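Local coordinates for protein VirX1 (Cyanophage Syn10, PDB 6QGM) that iodinates diverse substrates, probably as a flavin-dependent viral enzyme of the tryptophan halogenase family, at residues 276-281 / 299-304; 405-410 / 416-421. All blocks are in the same frame, centred on the assembly; numbering follows the deposited sequence.

Contact 1: 276-281 / 299-304; sequences MKNGWV and RFVSKD
Asn278 lays its side chain over the branched end of Val301, and this overlap makes up most of a small interface, 129 Å² in all. Asn278 CB lies 3.6 Å from Val301 CG1, while Asn278 ND2 stands 3.5 Å from Val301 CB and equally near CG2, so both methyls take part. In Val301 the CG1 methyl sits between the backbone N and the carbonyl carbon (chi1 69°), which spreads the two branches along the amide, one at its root and one at its nitrogen. The oxygen end of the amide turns to Phe300 instead: Asn278 OD1 is 3.6 Å from Phe300 CB. The same OD1 is 3.5 Å from Phe300 O, but two acceptors cannot bond, and the contact across the segments is therefore van der Waals in kind. Phe300 meets the amide through CB and its carbonyl group, and the ring is directed elsewhere. Asn278 ND2 gives a weak hydrogen bond to Glu309, and its backbone N bonds to Tyr294 OH. Met276 N donates to Gly279 O at 2.8 Å, the pair that closes the two-residue hairpin loop Lys277-Asn278. This loop joins strands 270-275 and 279-285 as a beta hairpin of the seven-stranded sheet. Facing it, 299-304 follows strand 290-296 and enters helix 303-314, where Ser302 is the N-cap and its OG accepts from Asp305 N; Val301 also touches Tyr296 and Glu309, between that strand and that helix.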
ATOM      1  N   MET B 276      14.283 -29.873  17.050  1.00 58.88           N
ATOM      2  CA  MET B 276      14.226 -30.811  18.205  1.00 60.83           C
ATOM      3  C   MET B 276      12.783 -30.881  18.714  1.00 61.81           C
ATOM      4  O   MET B 276      11.893 -30.387  17.991  1.00 64.79           O
ATOM      5  CB  MET B 276      15.152 -30.329  19.323  1.00 60.33           C
ATOM      6  CG  MET B 276      16.568 -30.097  18.852  1.00 59.94           C
ATOM      7  SD  MET B 276      17.557 -31.564  18.999  1.00 61.94           S
ATOM      8  CE  MET B 276      17.908 -31.542  20.762  1.00 59.36           C
ATOM      9  N   LYS B 277      12.548 -31.464  19.895  1.00 60.44           N
ATOM     10  CA  LYS B 277      11.172 -31.684  20.427  1.00 61.28           C
ATOM     11  C   LYS B 277      10.542 -30.350  20.854  1.00 57.78           C
ATOM     12  O   LYS B 277       9.321 -30.216  20.673  1.00 53.90           O
ATOM     13  CB  LYS B 277      11.178 -32.711  21.569  1.00 64.25           C
ATOM     14  CG  LYS B 277      11.460 -34.141  21.127  1.00 66.27           C
ATOM     15  CD  LYS B 277      11.767 -35.102  22.246  1.00 69.09           C
ATOM     16  CE  LYS B 277      11.424 -36.531  21.869  1.00 72.11           C
ATOM     17  NZ  LYS B 277      11.875 -37.495  22.899  1.00 74.68           N
ATOM     18  N   ASN B 278      11.346 -29.408  21.365  1.00 55.64           N
ATOM     19  CA  ASN B 278      10.874 -28.141  21.989  1.00 54.57           C
ATOM     20  C   ASN B 278      11.648 -26.938  21.451  1.00 53.13           C
ATOM     21  O   ASN B 278      11.655 -25.904  22.142  1.00 52.01           O
ATOM     22  CB  ASN B 278      10.976 -28.188  23.519  1.00 54.55           C
ATOM     23  CG  ASN B 278      10.352 -29.437  24.090  1.00 52.82           C
ATOM     24  OD1 ASN B 278       9.133 -29.548  24.184  1.00 52.30           O
ATOM     25  ND2 ASN B 278      11.191 -30.391  24.440  1.00 50.68           N
ATOM     26  N   GLY B 279      12.236 -27.047  20.261  1.00 52.93           N
ATOM     27  CA  GLY B 279      12.987 -25.954  19.608  1.00 50.85           C
ATOM     28  C   GLY B 279      13.883 -26.481  18.507  1.00 49.23           C
ATOM     29  O   GLY B 279      13.418 -27.327  17.712  1.00 51.00           O
ATOM     30  N   TRP B 280      15.124 -26.007  18.450  1.00 49.14           N
ATOM     31  CA  TRP B 280      16.095 -26.372  17.383  1.00 49.82           C
ATOM     32  C   TRP B 280      17.526 -26.143  17.898  1.00 50.95           C
ATOM     33  O   TRP B 280      17.711 -25.305  18.795  1.00 52.21           O
ATOM     34  CB  TRP B 280      15.786 -25.592  16.094  1.00 46.89           C
ATOM     35  CG  TRP B 280      16.080 -24.144  16.240  1.00 45.92           C
ATOM     36  CD1 TRP B 280      15.293 -23.209  16.837  1.00 47.02           C
ATOM     37  CD2 TRP B 280      17.281 -23.467  15.850  1.00 46.54           C
ATOM     38  NE1 TRP B 280      15.912 -21.993  16.829  1.00 47.84           N
ATOM     39  CE2 TRP B 280      17.138 -22.120  16.238  1.00 47.95           C
ATOM     40  CE3 TRP B 280      18.453 -23.855  15.195  1.00 48.90           C
ATOM     41  CZ2 TRP B 280      18.126 -21.173  15.995  1.00 47.67           C
ATOM     42  CZ3 TRP B 280      19.422 -22.906  14.938  1.00 49.46           C
ATOM     43  CH2 TRP B 280      19.262 -21.591  15.345  1.00 48.37           C
ATOM     44  N   VAL B 281      18.482 -26.903  17.369  1.00 51.33           N
ATOM     45  CA  VAL B 281      19.928 -26.828  17.717  1.00 53.34           C
ATOM     46  C   VAL B 281      20.687 -26.264  16.512  1.00 54.32           C
ATOM     47  O   VAL B 281      20.449 -26.745  15.384  1.00 56.52           O
ATOM     48  CB  VAL B 281      20.455 -28.208  18.155  1.00 53.02           C
ATOM     49  CG1 VAL B 281      21.967 -28.321  18.104  1.00 53.11           C
ATOM     50  CG2 VAL B 281      19.941 -28.548  19.529  1.00 53.82           C
ATOM     51  N   ARG B 299       7.991 -22.975  28.300  1.00 61.78           N
ATOM     52  CA  ARG B 299       6.538 -23.279  28.251  1.00 65.13           C
ATOM     53  C   ARG B 299       6.279 -24.774  28.051  1.00 65.50           C
ATOM     54  O   ARG B 299       5.209 -25.247  28.502  1.00 72.30           O
ATOM     55  CB  ARG B 299       5.879 -22.625  27.033  1.00 65.53           C
ATOM     56  CG  ARG B 299       5.423 -21.175  27.181  1.00 66.69           C
ATOM     57  CD  ARG B 299       4.082 -20.878  26.527  1.00 69.28           C
ATOM     58  NE  ARG B 299       4.194 -20.156  25.266  1.00 69.37           N
ATOM     59  CZ  ARG B 299       3.484 -20.409  24.172  1.00 70.65           C
ATOM     60  NH1 ARG B 299       3.717 -19.689  23.082  1.00 74.14           N
ATOM     61  NH2 ARG B 299       2.591 -21.394  24.131  1.00 66.74           N
ATOM     62  N   PHE B 300       7.174 -25.483  27.356  1.00 61.90           N
ATOM     63  CA  PHE B 300       6.923 -26.872  26.900  1.00 61.94           C
ATOM     64  C   PHE B 300       7.927 -27.865  27.497  1.00 59.90           C
ATOM     65  O   PHE B 300       7.676 -29.074  27.330  1.00 58.08           O
ATOM     66  CB  PHE B 300       6.924 -26.918  25.372  1.00 62.42           C
ATOM     67  CG  PHE B 300       5.802 -26.144  24.734  1.00 63.62           C
ATOM     68  CD1 PHE B 300       4.520 -26.665  24.662  1.00 63.25           C
ATOM     69  CD2 PHE B 300       6.035 -24.887  24.196  1.00 65.37           C
ATOM     70  CE1 PHE B 300       3.499 -25.938  24.075  1.00 62.36           C
ATOM     71  CE2 PHE B 300       5.014 -24.173  23.583  1.00 63.15           C
ATOM     72  CZ  PHE B 300       3.742 -24.686  23.560  1.00 62.00           C
ATOM     73  N   VAL B 301       9.014 -27.408  28.130  1.00 58.60           N
ATOM     74  CA  VAL B 301      10.103 -28.308  28.629  1.00 59.38           C
ATOM     75  C   VAL B 301      10.885 -27.612  29.754  1.00 59.50           C
ATOM     76  O   VAL B 301      11.108 -26.385  29.679  1.00 60.77           O
ATOM     77  CB  VAL B 301      11.026 -28.758  27.475  1.00 59.31           C
ATOM     78  CG1 VAL B 301      11.865 -27.609  26.924  1.00 61.27           C
ATOM     79  CG2 VAL B 301      11.904 -29.935  27.856  1.00 57.22           C
ATOM     80  N   SER B 302      11.285 -28.386  30.765  1.00 58.00           N
ATOM     81  CA  SER B 302      12.181 -27.971  31.878  1.00 55.90           C
ATOM     82  C   SER B 302      13.612 -27.772  31.360  1.00 56.39           C
ATOM     83  O   SER B 302      13.956 -28.336  30.292  1.00 55.60           O
ATOM     84  CB  SER B 302      12.170 -28.999  32.966  1.00 57.33           C
ATOM     85  OG  SER B 302      12.881 -30.178  32.585  1.00 57.95           O
ATOM     86  N   LYS B 303      14.423 -27.029  32.113  1.00 56.06           N
ATOM     87  CA  LYS B 303      15.859 -26.800  31.817  1.00 56.43           C
ATOM     88  C   LYS B 303      16.586 -28.159  31.777  1.00 58.17           C
ATOM     89  O   LYS B 303      17.348 -28.412  30.804  1.00 59.63           O
ATOM     90  CB  LYS B 303      16.437 -25.821  32.838  1.00 56.25           C
ATOM     91  CG  LYS B 303      17.824 -25.311  32.522  1.00 58.29           C
ATOM     92  CD  LYS B 303      18.425 -24.456  33.619  1.00 59.02           C
ATOM     93  CE  LYS B 303      19.491 -25.205  34.380  1.00 61.17           C
ATOM     94  NZ  LYS B 303      19.643 -24.733  35.783  1.00 62.85           N
ATOM     95  N   ASP B 304      16.324 -29.023  32.762  1.00 58.88           N
ATOM     96  CA  ASP B 304      16.985 -30.343  32.939  1.00 60.03           C
ATOM     97  C   ASP B 304      16.652 -31.264  31.759  1.00 60.04           C
ATOM     98  O   ASP B 304      17.561 -31.970  31.280  1.00 58.58           O
ATOM     99  CB  ASP B 304      16.539 -31.025  34.230  1.00 62.21           C
ATOM    100  CG  ASP B 304      17.172 -30.478  35.501  1.00 66.12           C
ATOM    101  OD1 ASP B 304      17.646 -29.312  35.490  1.00 64.96           O
ATOM    102  OD2 ASP B 304      17.171 -31.225  36.505  1.00 70.06           O
TER

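Contact 2: 405-410 / 416-421; sequences MHYAYS and PYWKWC
The Tyr417 ring has Tyr407 CE1 at its edge, near its plane, Trp418 CD1 in plane at its rim, and Cys421 SG above one face, 3.8 Å from the plane and offset outward. Tyr417 CD2 in turn stands over a face of the Trp418 indole. Across the contact the hydroxyl end of Tyr417 does the touching, its OH lying 3.2 Å from Tyr407 CE1. Tyr407 also meets the benzo end of Trp418, with CD1 3.7 Å from Trp418 CH2. The Tyr407 ring and the six-membered ring of Trp418 are inclined to each other by 36°, an oblique pairing. Trp418 CG is anti to its carbonyl carbon (chi1 -77°), which carries the six-membered ring forward to Tyr407 and to Ser410 CB, 3.8 Å from CZ3. Cys421 CB packs 4.0 Å from Tyr407 CB, and Cys421 SG makes an oblique sulfur-aromatic contact with the Tyr407 ring. Helices 382-408 and 416-424 are thus joined through a buried aromatic cluster, while Tyr409 O and Ser410 O bond to Arg376 and Tyr379 of the second subunit. The polar tips bond outward, Tyr407 OH to Glu352, Tyr417 OH to Asn250 and Ser410 OG to Phe84 O. With no hydrogen bonds between the segments, their cohesion appears to rest on dispersion and sulfur-aromatic contact, and those outer bonds would be expected to restrict movement of the two tyrosines.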
ATOM      1  N   MET B 405       7.675 -17.987  10.347  1.00 50.67           N
ATOM      2  CA  MET B 405       7.151 -18.759   9.192  1.00 50.89           C
ATOM      3  C   MET B 405       7.820 -20.136   9.104  1.00 51.09           C
ATOM      4  O   MET B 405       7.159 -21.065   8.623  1.00 51.24           O
ATOM      5  CB  MET B 405       7.356 -17.992   7.885  1.00 53.18           C
ATOM      6  CG  MET B 405       6.365 -16.869   7.695  1.00 55.19           C
ATOM      7  SD  MET B 405       6.422 -16.128   6.064  1.00 58.46           S
ATOM      8  CE  MET B 405       5.150 -14.876   6.216  1.00 61.01           C
ATOM      9  N   HIS B 406       9.067 -20.269   9.565  1.00 52.22           N
ATOM     10  CA  HIS B 406       9.824 -21.555   9.609  1.00 53.04           C
ATOM     11  C   HIS B 406       9.088 -22.588  10.470  1.00 51.84           C
ATOM     12  O   HIS B 406       9.190 -23.792  10.166  1.00 53.54           O
ATOM     13  CB  HIS B 406      11.239 -21.366  10.172  1.00 54.12           C
ATOM     14  CG  HIS B 406      12.141 -20.528   9.329  1.00 54.01           C
ATOM     15  ND1 HIS B 406      11.836 -19.234   8.977  1.00 57.17           N
ATOM     16  CD2 HIS B 406      13.354 -20.777   8.806  1.00 53.38           C
ATOM     17  CE1 HIS B 406      12.813 -18.733   8.242  1.00 56.76           C
ATOM     18  NE2 HIS B 406      13.755 -19.661   8.129  1.00 55.24           N
ATOM     19  N   TYR B 407       8.415 -22.131  11.525  1.00 49.60           N
ATOM     20  CA  TYR B 407       7.650 -22.975  12.475  1.00 49.82           C
ATOM     21  C   TYR B 407       6.238 -23.192  11.928  1.00 49.84           C
ATOM     22  O   TYR B 407       5.766 -24.334  11.881  1.00 51.25           O
ATOM     23  CB  TYR B 407       7.595 -22.321  13.862  1.00 49.05           C
ATOM     24  CG  TYR B 407       8.919 -22.170  14.570  1.00 46.87           C
ATOM     25  CD1 TYR B 407       9.501 -23.239  15.216  1.00 46.31           C
ATOM     26  CD2 TYR B 407       9.570 -20.949  14.624  1.00 46.69           C
ATOM     27  CE1 TYR B 407      10.711 -23.120  15.881  1.00 47.38           C
ATOM     28  CE2 TYR B 407      10.780 -20.802  15.276  1.00 47.26           C
ATOM     29  CZ  TYR B 407      11.354 -21.895  15.909  1.00 48.93           C
ATOM     30  OH  TYR B 407      12.545 -21.770  16.570  1.00 49.94           O
ATOM     31  N   ALA B 408       5.595 -22.099  11.519  1.00 50.47           N
ATOM     32  CA  ALA B 408       4.151 -22.015  11.221  1.00 52.28           C
ATOM     33  C   ALA B 408       3.746 -23.048  10.163  1.00 54.10           C
ATOM     34  O   ALA B 408       2.628 -23.599  10.271  1.00 54.57           O
ATOM     35  CB  ALA B 408       3.827 -20.617  10.756  1.00 54.14           C
ATOM     36  N   TYR B 409       4.621 -23.284   9.178  1.00 55.37           N
ATOM     37  CA  TYR B 409       4.330 -24.083   7.961  1.00 53.35           C
ATOM     38  C   TYR B 409       4.894 -25.501   8.078  1.00 51.76           C
ATOM     39  O   TYR B 409       4.691 -26.269   7.140  1.00 49.52           O
ATOM     40  CB  TYR B 409       4.850 -23.335   6.737  1.00 52.23           C
ATOM     41  CG  TYR B 409       4.020 -22.129   6.403  1.00 53.95           C
ATOM     42  CD1 TYR B 409       2.763 -22.281   5.839  1.00 54.58           C
ATOM     43  CD2 TYR B 409       4.462 -20.845   6.675  1.00 54.14           C
ATOM     44  CE1 TYR B 409       1.978 -21.190   5.506  1.00 53.13           C
ATOM     45  CE2 TYR B 409       3.678 -19.741   6.385  1.00 55.38           C
ATOM     46  CZ  TYR B 409       2.428 -19.922   5.810  1.00 54.11           C
ATOM     47  OH  TYR B 409       1.632 -18.851   5.556  1.00 54.66           O
ATOM     48  N   SER B 410       5.550 -25.843   9.191  1.00 51.94           N
ATOM     49  CA  SER B 410       6.079 -27.209   9.433  1.00 52.28           C
ATOM     50  C   SER B 410       4.929 -28.216   9.404  1.00 55.84           C
ATOM     51  O   SER B 410       3.769 -27.815   9.680  1.00 59.79           O
ATOM     52  CB  SER B 410       6.833 -27.298  10.718  1.00 49.99           C
ATOM     53  OG  SER B 410       7.208 -28.642  10.977  1.00 48.94           O
ATOM     54  N   PRO B 416       3.894 -31.509  21.900  1.00 51.61           N
ATOM     55  CA  PRO B 416       3.026 -30.381  22.204  1.00 52.23           C
ATOM     56  C   PRO B 416       3.610 -29.067  21.676  1.00 51.91           C
ATOM     57  O   PRO B 416       2.829 -28.221  21.261  1.00 54.66           O
ATOM     58  CB  PRO B 416       2.910 -30.400  23.736  1.00 52.40           C
ATOM     59  CG  PRO B 416       3.201 -31.839  24.098  1.00 52.75           C
ATOM     60  CD  PRO B 416       4.234 -32.286  23.095  1.00 53.59           C
ATOM     61  N   TYR B 417       4.938 -28.935  21.664  1.00 52.32           N
ATOM     62  CA  TYR B 417       5.638 -27.732  21.141  1.00 52.05           C
ATOM     63  C   TYR B 417       5.272 -27.524  19.677  1.00 51.51           C
ATOM     64  O   TYR B 417       4.870 -26.404  19.315  1.00 51.62           O
ATOM     65  CB  TYR B 417       7.149 -27.842  21.327  1.00 52.18           C
ATOM     66  CG  TYR B 417       7.937 -26.717  20.717  1.00 53.18           C
ATOM     67  CD1 TYR B 417       8.151 -25.529  21.384  1.00 54.14           C
ATOM     68  CD2 TYR B 417       8.499 -26.854  19.460  1.00 55.25           C
ATOM     69  CE1 TYR B 417       8.879 -24.496  20.812  1.00 55.57           C
ATOM     70  CE2 TYR B 417       9.243 -25.842  18.875  1.00 55.32           C
ATOM     71  CZ  TYR B 417       9.432 -24.654  19.554  1.00 54.95           C
ATOM     72  OH  TYR B 417      10.152 -23.648  18.979  1.00 55.76           O
ATOM     73  N   TRP B 418       5.395 -28.577  18.866  1.00 52.08           N
ATOM     74  CA  TRP B 418       5.171 -28.515  17.397  1.00 51.75           C
ATOM     75  C   TRP B 418       3.672 -28.459  17.107  1.00 52.45           C
ATOM     76  O   TRP B 418       3.295 -27.767  16.146  1.00 49.23           O
ATOM     77  CB  TRP B 418       5.883 -29.678  16.686  1.00 52.24           C
ATOM     78  CG  TRP B 418       7.355 -29.438  16.567  1.00 51.21           C
ATOM     79  CD1 TRP B 418       8.356 -30.041  17.264  1.00 50.83           C
ATOM     80  CD2 TRP B 418       7.979 -28.443  15.738  1.00 50.67           C
ATOM     81  NE1 TRP B 418       9.565 -29.512  16.910  1.00 50.55           N
ATOM     82  CE2 TRP B 418       9.367 -28.528  15.979  1.00 51.08           C
ATOM     83  CE3 TRP B 418       7.505 -27.511  14.807  1.00 47.25           C
ATOM     84  CZ2 TRP B 418      10.278 -27.702  15.326  1.00 50.32           C
ATOM     85  CZ3 TRP B 418       8.405 -26.697  14.172  1.00 46.09           C
ATOM     86  CH2 TRP B 418       9.771 -26.808  14.408  1.00 48.07           C
ATOM     87  N   LYS B 419       2.841 -29.119  17.926  1.00 53.62           N
ATOM     88  CA  LYS B 419       1.364 -28.999  17.810  1.00 53.91           C
ATOM     89  C   LYS B 419       0.998 -27.523  18.014  1.00 52.15           C
ATOM     90  O   LYS B 419       0.168 -27.022  17.235  1.00 50.22           O
ATOM     91  CB  LYS B 419       0.639 -29.963  18.744  1.00 55.33           C
ATOM     92  CG  LYS B 419      -0.662 -30.503  18.161  1.00 59.65           C
ATOM     93  CD  LYS B 419      -1.499 -31.307  19.126  1.00 66.67           C
ATOM     94  CE  LYS B 419      -3.002 -31.105  18.953  1.00 71.61           C
ATOM     95  NZ  LYS B 419      -3.733 -31.170  20.247  1.00 72.08           N
ATOM     96  N   TRP B 420       1.646 -26.830  18.961  1.00 51.62           N
ATOM     97  CA  TRP B 420       1.369 -25.390  19.219  1.00 54.27           C
ATOM     98  C   TRP B 420       1.780 -24.549  18.007  1.00 55.25           C
ATOM     99  O   TRP B 420       0.990 -23.674  17.594  1.00 56.48           O
ATOM    100  CB  TRP B 420       2.056 -24.847  20.471  1.00 55.81           C
ATOM    101  CG  TRP B 420       1.703 -23.405  20.708  1.00 57.10           C
ATOM    102  CD1 TRP B 420       0.560 -22.927  21.287  1.00 58.84           C
ATOM    103  CD2 TRP B 420       2.455 -22.249  20.305  1.00 57.57           C
ATOM    104  NE1 TRP B 420       0.548 -21.560  21.272  1.00 59.26           N
ATOM    105  CE2 TRP B 420       1.710 -21.115  20.692  1.00 59.12           C
ATOM    106  CE3 TRP B 420       3.672 -22.056  19.636  1.00 61.00           C
ATOM    107  CZ2 TRP B 420       2.155 -19.813  20.450  1.00 59.33           C
ATOM    108  CZ3 TRP B 420       4.114 -20.764  19.406  1.00 59.36           C
ATOM    109  CH2 TRP B 420       3.362 -19.659  19.806  1.00 58.79           C
ATOM    110  N   CYS B 421       2.988 -24.786  17.488  1.00 55.81           N
ATOM    111  CA  CYS B 421       3.613 -23.982  16.407  1.00 54.84           C
ATOM    112  C   CYS B 421       2.785 -24.072  15.115  1.00 53.92           C
ATOM    113  O   CYS B 421       2.681 -23.037  14.440  1.00 51.93           O
ATOM    114  CB  CYS B 421       5.041 -24.425  16.140  1.00 55.38           C
ATOM    115  SG  CYS B 421       6.188 -23.939  17.452  1.00 61.61           S
TER

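Contact 2 is fully buried and joins two helices, whereas contact 1 is smaller, partly buried, and sets a hairpin turn of the seven-stranded sheet against the lead-in to helix 303-314. Contact 2 is built of aromatic rings and a sulfur, contact 1 of an amide resting on an aliphatic branch. Their centres are 13 Å apart and they touch directly: Trp418 NE1 bonds to Met276 O at 2.7 Å, connecting helix 416-424 to the hairpin, and Arg299 makes a cation-pi contact with Trp420. Glu352 links them further, accepting from Trp280 NE1 of 276-281 and bonding to Tyr407 OH of 405-410. Only contact 2 reaches a neighbouring subunit.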